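Local coordinates for protein transaminase (PDB 5G0A) that probably transfers amino groups between S-configured amines and carbonyl compounds, using pyridoxal-5'-phosphate as its cofactor, at residues 128-138 with 261-269; 290-298 with 308-316. All coordinates share one frame; numbering follows the deposited sequence.

How the interactions relate
A large loop and a hairpin, following one another along the chain, each deliver a residue to the cofactor site. From the N terminus, helix segment 128-138 comes first; interaction 1 then closes a loop of 122 residues when 261-269 packs beneath it. Interaction 2 opens afterwards and is local, with nine residues between 290-298 and 308-316. The two stand in series, neither nesting nor crossing. They are nonetheless joined, since strands 265-269 and 293-296 are parallel neighbours in the seven-stranded sheet, and D292 OD2 of interaction 2 takes the N-H of W266 in interaction 1. The residues that meet the cofactor are D269 from interaction 1 and K298 from interaction 2.

Interaction 1. Residues 128-138 with 261-269; sequences ALNIARLYTNR and ELGVLWIND. Unlike the reference sequence in segment 261-269: N268 (reference Thr). With PLP (pyridoxal-5'-phosphate), chain K.
Helix-on-sheet packing in an aminotransferase large domain is illustrated by A132 set against L265 and I267, where residues 128-136 of helix 121-136 run nearly antiparallel to strand 265-269 (172°, axes of these segments 10.1 Å apart). The small A132 lets both strand side chains come up against the helix: its CB is 3.8 Å from L265 CD1 and 3.9 Å from I267 CD1. L265 CD1 is the busier methyl, for it also meets Y135 CD2, the two side chains crossing at about a right angle, and lies 3.7 Å from T136 CG2. T136 presents that methyl because its CG2 is anti to the carbonyl carbon, while OG1 (chi1 61°) turns back to the helix and bonds A132 O at 2.8 Å. That oxygen is thus gripped twice, by T136 OG1 and T136 N, from opposite faces of its plane.

Beyond the Schellman turn centred on N137, R138 reaches across with an extended chain. Its NH1 donates to G263 O (2.8 Å, N-H...O 160°), with the acceptor near the guanidinium plane, while NH2 adds a weak bond to the same oxygen; NH1 also bonds V231 O on the neighbouring strand. A leucine in its place would probably leave the carbonyls of G263 and V231 without this shared donor and untie the end of helix 121-136 from the turn that leads into strand 265-269.

At the far end of the strand, D269 OD2 lies 2.8 Å from PLP N1, and H149 bonds that same carboxylate oxygen. A helix laid along a strand whose C-terminal end carries the aspartate facing the pyridine nitrogen is typical of fold-type I PLP enzymes.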
loop_
_atom_site.group_PDB
_atom_site.type_symbol
_atom_site.label_atom_id
_atom_site.label_comp_id
_atom_site.label_asym_id
_atom_site.label_seq_id
_atom_site.Cartn_x
_atom_site.Cartn_y
_atom_site.Cartn_z
ATOM N N ALA B 128 10.525 -12.076 -12.464
ATOM C CA ALA B 128 10.659 -11.031 -13.471
ATOM C C ALA B 128 10.328 -9.667 -12.881
ATOM O O ALA B 128 11.018 -8.695 -13.170
ATOM C CB ALA B 128 9.737 -11.294 -14.635
ATOM N N LEU B 129 9.253 -9.586 -12.097
ATOM C CA LEU B 129 8.895 -8.299 -11.482
ATOM C C LEU B 129 10.010 -7.839 -10.540
ATOM O O LEU B 129 10.403 -6.672 -10.580
ATOM C CB LEU B 129 7.575 -8.425 -10.712
ATOM C CG LEU B 129 6.361 -8.713 -11.607
ATOM C CD1 LEU B 129 5.165 -9.039 -10.710
ATOM C CD2 LEU B 129 6.033 -7.597 -12.606
ATOM N N ASN B 130 10.513 -8.754 -9.709
ATOM C CA ASN B 130 11.607 -8.439 -8.802
ATOM C C ASN B 130 12.834 -7.910 -9.555
ATOM O O ASN B 130 13.454 -6.903 -9.150
ATOM C CB ASN B 130 11.990 -9.677 -7.971
ATOM C CG ASN B 130 10.900 -10.083 -6.987
ATOM O OD1 ASN B 130 9.943 -9.331 -6.768
ATOM N ND2 ASN B 130 11.034 -11.272 -6.384
ATOM N N ILE B 131 13.201 -8.599 -10.642
ATOM C CA ILE B 131 14.396 -8.226 -11.388
ATOM C C ILE B 131 14.209 -6.879 -12.087
ATOM O O ILE B 131 15.125 -6.038 -12.038
ATOM C CB ILE B 131 14.787 -9.312 -12.427
ATOM C CG1 ILE B 131 15.282 -10.570 -11.716
ATOM C CG2 ILE B 131 15.873 -8.794 -13.382
ATOM C CD1 ILE B 131 15.253 -11.813 -12.609
ATOM N N ALA B 132 13.050 -6.675 -12.726
ATOM C CA ALA B 132 12.789 -5.409 -13.435
ATOM C C ALA B 132 12.901 -4.241 -12.447
ATOM O O ALA B 132 13.517 -3.222 -12.737
ATOM C CB ALA B 132 11.412 -5.400 -14.112
ATOM N N ARG B 133 12.304 -4.410 -11.271
ATOM C CA ARG B 133 12.346 -3.350 -10.242
ATOM C C ARG B 133 13.733 -3.114 -9.700
ATOM O O ARG B 133 14.136 -1.954 -9.520
ATOM C CB ARG B 133 11.329 -3.648 -9.114
ATOM C CG ARG B 133 9.905 -3.545 -9.642
ATOM C CD ARG B 133 8.894 -4.147 -8.652
ATOM N NE ARG B 133 7.569 -3.571 -8.872
ATOM C CZ ARG B 133 6.423 -4.225 -8.765
ATOM N NH1 ARG B 133 6.404 -5.524 -8.445
ATOM N NH2 ARG B 133 5.283 -3.561 -8.977
ATOM N N LEU B 134 14.487 -4.191 -9.458
ATOM C CA LEU B 134 15.856 -4.037 -8.974
ATOM C C LEU B 134 16.757 -3.389 -10.040
ATOM O O LEU B 134 17.548 -2.493 -9.708
ATOM C CB LEU B 134 16.477 -5.359 -8.535
ATOM C CG LEU B 134 15.977 -5.928 -7.189
ATOM C CD1 LEU B 134 16.295 -7.417 -7.101
ATOM C CD2 LEU B 134 16.471 -5.170 -5.945
ATOM N N TYR B 135 16.639 -3.847 -11.282
ATOM C CA TYR B 135 17.531 -3.303 -12.340
ATOM C C TYR B 135 17.297 -1.803 -12.532
ATOM O O TYR B 135 18.249 -0.996 -12.646
ATOM C CB TYR B 135 17.286 -4.063 -13.659
ATOM C CG TYR B 135 18.083 -3.488 -14.807
ATOM C CD1 TYR B 135 19.436 -3.781 -14.946
ATOM C CD2 TYR B 135 17.478 -2.613 -15.706
ATOM C CE1 TYR B 135 20.169 -3.221 -15.988
ATOM C CE2 TYR B 135 18.199 -2.056 -16.756
ATOM C CZ TYR B 135 19.528 -2.363 -16.875
ATOM O OH TYR B 135 20.213 -1.779 -17.924
ATOM N N THR B 136 16.028 -1.431 -12.607
ATOM C CA THR B 136 15.689 -0.027 -12.865
ATOM C C THR B 136 15.756 0.802 -11.591
ATOM O O THR B 136 15.833 2.034 -11.660
ATOM C CB THR B 136 14.297 0.130 -13.471
ATOM O OG1 THR B 136 13.318 -0.388 -12.539
ATOM C CG2 THR B 136 14.175 -0.572 -14.895
ATOM N N ASN B 137 15.720 0.125 -10.434
ATOM C CA ASN B 137 15.536 0.800 -9.117
ATOM C C ASN B 137 14.263 1.665 -9.114
ATOM O O ASN B 137 14.278 2.827 -8.664
ATOM C CB ASN B 137 16.774 1.635 -8.728
ATOM C CG ASN B 137 16.798 2.023 -7.248
ATOM O OD1 ASN B 137 17.298 3.108 -6.878
ATOM N ND2 ASN B 137 16.303 1.138 -6.393
ATOM N N ARG B 138 13.173 1.103 -9.633
ATOM C CA ARG B 138 11.890 1.816 -9.769
ATOM C C ARG B 138 10.744 0.887 -9.380
ATOM O O ARG B 138 10.834 -0.322 -9.629
ATOM C CB ARG B 138 11.638 2.257 -11.215
ATOM C CG ARG B 138 12.681 3.210 -11.789
ATOM C CD ARG B 138 12.331 3.446 -13.243
ATOM N NE ARG B 138 13.454 4.090 -13.932
ATOM C CZ ARG B 138 13.564 4.120 -15.264
ATOM N NH1 ARG B 138 12.638 3.535 -16.018
ATOM N NH2 ARG B 138 14.630 4.716 -15.826
ATOM N N GLU B 261 11.654 4.433 -25.929
ATOM C CA GLU B 261 11.647 5.915 -25.910
ATOM C C GLU B 261 11.513 6.484 -24.493
ATOM O O GLU B 261 12.124 7.497 -24.158
ATOM C CB GLU B 261 10.527 6.456 -26.799
ATOM C CG GLU B 261 10.779 6.224 -28.280
ATOM C CD GLU B 261 9.629 6.647 -29.166
ATOM O OE1 GLU B 261 8.525 6.950 -28.655
ATOM O OE2 GLU B 261 9.825 6.655 -30.397
ATOM N N LEU B 262 10.733 5.806 -23.650
ATOM C CA LEU B 262 10.532 6.258 -22.262
ATOM C C LEU B 262 11.615 5.790 -21.282
ATOM O O LEU B 262 11.709 6.317 -20.176
ATOM C CB LEU B 262 9.139 5.865 -21.747
ATOM C CG LEU B 262 7.916 6.399 -22.519
ATOM C CD1 LEU B 262 6.634 5.819 -21.951
ATOM C CD2 LEU B 262 7.877 7.925 -22.521
ATOM N N GLY B 263 12.433 4.816 -21.694
ATOM C CA GLY B 263 13.494 4.279 -20.843
ATOM C C GLY B 263 12.928 3.310 -19.811
ATOM O O GLY B 263 13.385 3.280 -18.662
ATOM N N VAL B 264 11.967 2.503 -20.254
ATOM C CA VAL B 264 11.217 1.565 -19.386
ATOM C C VAL B 264 11.434 0.171 -19.977
ATOM O O VAL B 264 11.570 0.025 -21.204
ATOM C CB VAL B 264 9.729 1.994 -19.374
ATOM C CG1 VAL B 264 8.781 0.911 -18.872
ATOM C CG2 VAL B 264 9.567 3.301 -18.580
ATOM N N LEU B 265 11.531 -0.840 -19.119
ATOM C CA LEU B 265 11.655 -2.211 -19.603
ATOM C C LEU B 265 10.349 -2.755 -20.201
ATOM O O LEU B 265 9.250 -2.326 -19.846
ATOM C CB LEU B 265 12.156 -3.137 -18.477
ATOM C CG LEU B 265 13.524 -2.857 -17.872
ATOM C CD1 LEU B 265 13.776 -3.810 -16.694
ATOM C CD2 LEU B 265 14.653 -2.949 -18.925
ATOM N N TRP B 266 10.491 -3.708 -21.131
ATOM C CA TRP B 266 9.373 -4.476 -21.633
ATOM C C TRP B 266 9.525 -5.951 -21.250
ATOM O O TRP B 266 10.483 -6.625 -21.651
ATOM C CB TRP B 266 9.196 -4.305 -23.178
ATOM C CG TRP B 266 8.153 -5.209 -23.764
ATOM C CD1 TRP B 266 6.933 -5.532 -23.215
ATOM C CD2 TRP B 266 8.217 -5.903 -25.020
ATOM N NE1 TRP B 266 6.256 -6.401 -24.038
ATOM C CE2 TRP B 266 7.016 -6.639 -25.151
ATOM C CE3 TRP B 266 9.176 -5.973 -26.056
ATOM C CZ2 TRP B 266 6.748 -7.450 -26.263
ATOM C CZ3 TRP B 266 8.895 -6.781 -27.158
ATOM C CH2 TRP B 266 7.703 -7.507 -27.248
ATOM N N ILE B 267 8.608 -6.416 -20.407
ATOM C CA ILE B 267 8.533 -7.827 -20.039
ATOM C C ILE B 267 7.437 -8.423 -20.895
ATOM O O ILE B 267 6.284 -8.004 -20.820
ATOM C CB ILE B 267 8.117 -8.013 -18.549
ATOM C CG1 ILE B 267 9.109 -7.301 -17.608
ATOM C CG2 ILE B 267 7.976 -9.524 -18.253
ATOM C CD1 ILE B 267 8.622 -7.216 -16.145
ATOM N N ASN B 268 7.768 -9.416 -21.725
ATOM C CA ASN B 268 6.678 -10.175 -22.329
ATOM C C ASN B 268 6.489 -11.524 -21.647
ATOM O O ASN B 268 7.444 -12.267 -21.464
ATOM C CB ASN B 268 6.808 -10.368 -23.852
ATOM C CG ASN B 268 5.531 -10.903 -24.446
ATOM O OD1 ASN B 268 4.450 -10.296 -24.298
ATOM N ND2 ASN B 268 5.617 -12.072 -25.081
ATOM N N ASP B 269 5.251 -11.777 -21.241
ATOM C CA ASP B 269 4.890 -12.990 -20.523
ATOM C C ASP B 269 4.598 -14.083 -21.547
ATOM O O ASP B 269 3.573 -14.033 -22.237
ATOM C CB ASP B 269 3.651 -12.710 -19.648
ATOM C CG ASP B 269 3.296 -13.887 -18.725
ATOM O OD1 ASP B 269 3.828 -15.003 -18.921
ATOM O OD2 ASP B 269 2.488 -13.667 -17.797
HETATM N N1 PLP K . 1.127 -16.045 -17.202
HETATM C C2 PLP K . 0.320 -16.449 -18.212
HETATM C C2A PLP K . 0.208 -15.613 -19.467
HETATM C C3 PLP K . -0.386 -17.749 -18.118
HETATM O O3 PLP K . -1.161 -18.213 -19.109
HETATM C C4 PLP K . -0.226 -18.552 -16.896
HETATM C C4A PLP K . -0.904 -19.917 -16.778
HETATM C C5 PLP K . 0.649 -17.964 -15.853
HETATM C C6 PLP K . 1.255 -16.733 -16.054
HETATM C C5A PLP K . 0.860 -18.643 -14.507
HETATM O O4P PLP K . 1.451 -19.922 -14.600
HETATM P P PLP K . 1.190 -20.952 -13.380
HETATM O O1P PLP K . 2.128 -22.062 -13.772
HETATM O O2P PLP K . 1.531 -20.279 -12.062
HETATM O O3P PLP K . -0.264 -21.328 -13.472
#

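Interaction 2. Residues 290-298 with 308-316; sequences QPDIITMGK and GAVLVSKEI. With PLP (pyridoxal-5'-phosphate), chain K.
I293 and V310 meet methyl to methyl, CG2 to CG2 at 3.5 Å, tighter than usual for carbon. Strand alternation points both residues to the face next to helix 121-136, and having CG2 anti to the backbone N in each brings the two methyls together. I293 CG1 turns elsewhere, lying alongside V312 CG1 and meeting I316 CD1 at 3.7 Å, with I293 and I316 crossing at about a right angle. On the other face, I294 and L311 lie side by side, and M296 bends at its last torsion (chi3 -81°) to set CE over A309 CB, 3.7 Å away, and against L311 CB.

The backbones form an antiparallel beta hairpin, I294 pairing with L311 and M296 with A309 by two hydrogen bonds each. Where the strand passes into a helix, S313 is the N-cap: its OG accepts from I316 N (3.2 Å) and donates to a water, which in turn donates to D292 OD1 and E315 OE2. That water probably eases the approach of two carboxylates 4.3 Å apart (D292 OD1 to E315 OE2), and D292 OD2 is held by W266 N and by a salt bridge to R256. Past the C-terminal end of strand 293-296, K298 NZ is covalently bound to PLP C4A at 1.5 Å.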
loop_
_atom_site.group_PDB
_atom_site.type_symbol
_atom_site.label_atom_id
_atom_site.label_comp_id
_atom_site.label_asym_id
_atom_site.label_seq_id
_atom_site.Cartn_x
_atom_site.Cartn_y
_atom_site.Cartn_z
ATOM N N GLN B 290 12.239 -7.590 -29.886
ATOM C CA GLN B 290 12.888 -8.370 -28.847
ATOM C C GLN B 290 12.581 -7.672 -27.520
ATOM O O GLN B 290 12.707 -6.440 -27.416
ATOM C CB GLN B 290 14.397 -8.480 -29.100
ATOM C CG GLN B 290 14.716 -9.403 -30.292
ATOM C CD GLN B 290 16.197 -9.542 -30.629
ATOM O OE1 GLN B 290 17.066 -9.451 -29.770
ATOM N NE2 GLN B 290 16.482 -9.794 -31.912
ATOM N N PRO B 291 12.152 -8.444 -26.517
ATOM C CA PRO B 291 11.857 -7.883 -25.200
ATOM C C PRO B 291 13.109 -7.755 -24.332
ATOM O O PRO B 291 14.214 -8.140 -24.753
ATOM C CB PRO B 291 10.904 -8.936 -24.594
ATOM C CG PRO B 291 11.445 -10.236 -25.164
ATOM C CD PRO B 291 11.880 -9.903 -26.575
ATOM N N ASP B 292 12.936 -7.220 -23.112
ATOM C CA ASP B 292 14.023 -7.149 -22.141
ATOM C C ASP B 292 14.031 -8.370 -21.223
ATOM O O ASP B 292 15.075 -8.785 -20.721
ATOM C CB ASP B 292 13.865 -5.879 -21.286
ATOM C CG ASP B 292 14.005 -4.610 -22.119
ATOM O OD1 ASP B 292 15.151 -4.295 -22.510
ATOM O OD2 ASP B 292 12.989 -3.956 -22.387
ATOM N N ILE B 293 12.838 -8.902 -20.991
ATOM C CA ILE B 293 12.647 -10.061 -20.098
ATOM C C ILE B 293 11.476 -10.861 -20.640
ATOM O O ILE B 293 10.476 -10.273 -21.096
ATOM C CB ILE B 293 12.262 -9.614 -18.641
ATOM C CG1 ILE B 293 13.364 -8.773 -18.003
ATOM C CG2 ILE B 293 11.939 -10.821 -17.765
ATOM C CD1 ILE B 293 12.958 -8.096 -16.688
ATOM N N ILE B 294 11.591 -12.197 -20.622
ATOM C CA ILE B 294 10.397 -13.051 -20.777
ATOM C C ILE B 294 10.215 -14.008 -19.603
ATOM O O ILE B 294 11.180 -14.371 -18.926
ATOM C CB ILE B 294 10.324 -13.863 -22.106
ATOM C CG1 ILE B 294 11.391 -14.983 -22.156
ATOM C CG2 ILE B 294 10.303 -12.890 -23.316
ATOM C CD1 ILE B 294 11.250 -15.866 -23.407
ATOM N N THR B 295 8.962 -14.391 -19.397
ATOM C CA THR B 295 8.594 -15.388 -18.392
ATOM C C THR B 295 8.060 -16.624 -19.093
ATOM O O THR B 295 7.385 -16.518 -20.123
ATOM C CB THR B 295 7.553 -14.829 -17.402
ATOM O OG1 THR B 295 6.459 -14.266 -18.126
ATOM C CG2 THR B 295 8.180 -13.752 -16.526
ATOM N N MET B 296 8.354 -17.786 -18.512
ATOM C CA MET B 296 8.046 -19.094 -19.134
ATOM C C MET B 296 7.501 -20.062 -18.103
ATOM O O MET B 296 7.795 -19.961 -16.917
ATOM C CB MET B 296 9.309 -19.703 -19.764
ATOM C CG MET B 296 9.871 -18.895 -20.935
ATOM S SD MET B 296 11.558 -19.363 -21.336
ATOM C CE MET B 296 12.456 -18.430 -20.095
ATOM N N GLY B 297 6.725 -21.013 -18.595
ATOM C CA GLY B 297 6.084 -22.076 -17.798
ATOM C C GLY B 297 5.409 -22.978 -18.839
ATOM O O GLY B 297 5.794 -22.964 -20.013
ATOM N N LYS B 298 4.438 -23.777 -18.403
ATOM C CA LYS B 298 3.550 -24.565 -19.322
ATOM C C LYS B 298 4.329 -25.367 -20.356
ATOM O O LYS B 298 4.873 -26.436 -20.022
ATOM C CB LYS B 298 2.479 -23.640 -19.928
ATOM C CG LYS B 298 1.538 -23.091 -18.855
ATOM C CD LYS B 298 0.379 -22.261 -19.411
ATOM C CE LYS B 298 -0.738 -22.012 -18.367
ATOM N NZ LYS B 298 -0.880 -20.573 -18.095
ATOM N N GLY B 308 9.242 -23.463 -14.298
ATOM C CA GLY B 308 9.024 -22.137 -14.859
ATOM C C GLY B 308 10.396 -21.515 -15.037
ATOM O O GLY B 308 11.409 -22.070 -14.585
ATOM N N ALA B 309 10.462 -20.374 -15.722
ATOM C CA ALA B 309 11.754 -19.730 -15.880
ATOM C C ALA B 309 11.576 -18.281 -16.238
ATOM O O ALA B 309 10.585 -17.909 -16.878
ATOM C CB ALA B 309 12.563 -20.395 -16.995
ATOM N N VAL B 310 12.610 -17.510 -15.925
ATOM C CA VAL B 310 12.692 -16.149 -16.448
ATOM C C VAL B 310 13.991 -16.014 -17.228
ATOM O O VAL B 310 15.027 -16.539 -16.817
ATOM C CB VAL B 310 12.547 -15.102 -15.292
ATOM C CG1 VAL B 310 13.649 -15.281 -14.253
ATOM C CG2 VAL B 310 12.586 -13.685 -15.868
ATOM N N LEU B 311 13.929 -15.330 -18.370
ATOM C CA LEU B 311 15.113 -15.069 -19.186
ATOM C C LEU B 311 15.240 -13.548 -19.291
ATOM O O LEU B 311 14.285 -12.876 -19.669
ATOM C CB LEU B 311 14.946 -15.666 -20.579
ATOM C CG LEU B 311 16.001 -15.262 -21.641
ATOM C CD1 LEU B 311 17.389 -15.748 -21.232
ATOM C CD2 LEU B 311 15.567 -15.818 -23.006
ATOM N N VAL B 312 16.398 -13.047 -18.898
ATOM C CA VAL B 312 16.645 -11.607 -18.898
ATOM C C VAL B 312 17.727 -11.281 -19.924
ATOM O O VAL B 312 18.558 -12.139 -20.262
ATOM C CB VAL B 312 17.106 -11.077 -17.513
ATOM C CG1 VAL B 312 16.110 -11.465 -16.405
ATOM C CG2 VAL B 312 18.523 -11.553 -17.149
ATOM N N SER B 313 17.703 -10.038 -20.397
ATOM C CA SER B 313 18.677 -9.540 -21.405
ATOM C C SER B 313 20.120 -9.569 -20.913
ATOM O O SER B 313 20.386 -9.635 -19.715
ATOM C CB SER B 313 18.299 -8.110 -21.827
ATOM O OG SER B 313 18.495 -7.220 -20.737
ATOM N N LYS B 314 21.065 -9.473 -21.846
ATOM C CA LYS B 314 22.466 -9.394 -21.488
ATOM C C LYS B 314 22.743 -8.218 -20.546
ATOM O O LYS B 314 23.529 -8.345 -19.615
ATOM C CB LYS B 314 23.313 -9.252 -22.758
ATOM C CG LYS B 314 23.270 -10.498 -23.620
ATOM C CD LYS B 314 24.240 -10.400 -24.793
ATOM C CE LYS B 314 24.434 -11.763 -25.433
ATOM N NZ LYS B 314 23.279 -12.189 -26.251
ATOM N N GLU B 315 22.102 -7.079 -20.790
ATOM C CA GLU B 315 22.370 -5.909 -19.946
ATOM C C GLU B 315 21.821 -6.114 -18.524
ATOM O O GLU B 315 22.475 -5.753 -17.564
ATOM C CB GLU B 315 21.916 -4.583 -20.584
ATOM C CG GLU B 315 20.439 -4.306 -20.569
ATOM C CD GLU B 315 20.066 -2.878 -20.975
ATOM O OE1 GLU B 315 20.955 -2.010 -21.233
ATOM O OE2 GLU B 315 18.854 -2.635 -21.043
ATOM N N ILE B 316 20.641 -6.711 -18.419
ATOM C CA ILE B 316 20.074 -7.023 -17.090
ATOM C C ILE B 316 20.927 -8.050 -16.345
ATOM O O ILE B 316 21.268 -7.867 -15.167
ATOM C CB ILE B 316 18.576 -7.417 -17.187
ATOM C CG1 ILE B 316 17.753 -6.209 -17.674
ATOM C CG2 ILE B 316 18.080 -7.934 -15.831
ATOM C CD1 ILE B 316 16.305 -6.565 -18.030
HETATM N N1 PLP K . 1.127 -16.045 -17.202
HETATM C C2 PLP K . 0.320 -16.449 -18.212
HETATM C C2A PLP K . 0.208 -15.613 -19.467
HETATM C C3 PLP K . -0.386 -17.749 -18.118
HETATM O O3 PLP K . -1.161 -18.213 -19.109
HETATM C C4 PLP K . -0.226 -18.552 -16.896
HETATM C C4A PLP K . -0.904 -19.917 -16.778
HETATM C C5 PLP K . 0.649 -17.964 -15.853
HETATM C C6 PLP K . 1.255 -16.733 -16.054
HETATM C C5A PLP K . 0.860 -18.643 -14.507
HETATM O O4P PLP K . 1.451 -19.922 -14.600
HETATM P P PLP K . 1.190 -20.952 -13.380
HETATM O O1P PLP K . 2.128 -22.062 -13.772
HETATM O O2P PLP K . 1.531 -20.279 -12.062
HETATM O O3P PLP K . -0.264 -21.328 -13.472
HETATM O O HOH W 1 17.459 -4.907 -21.123
#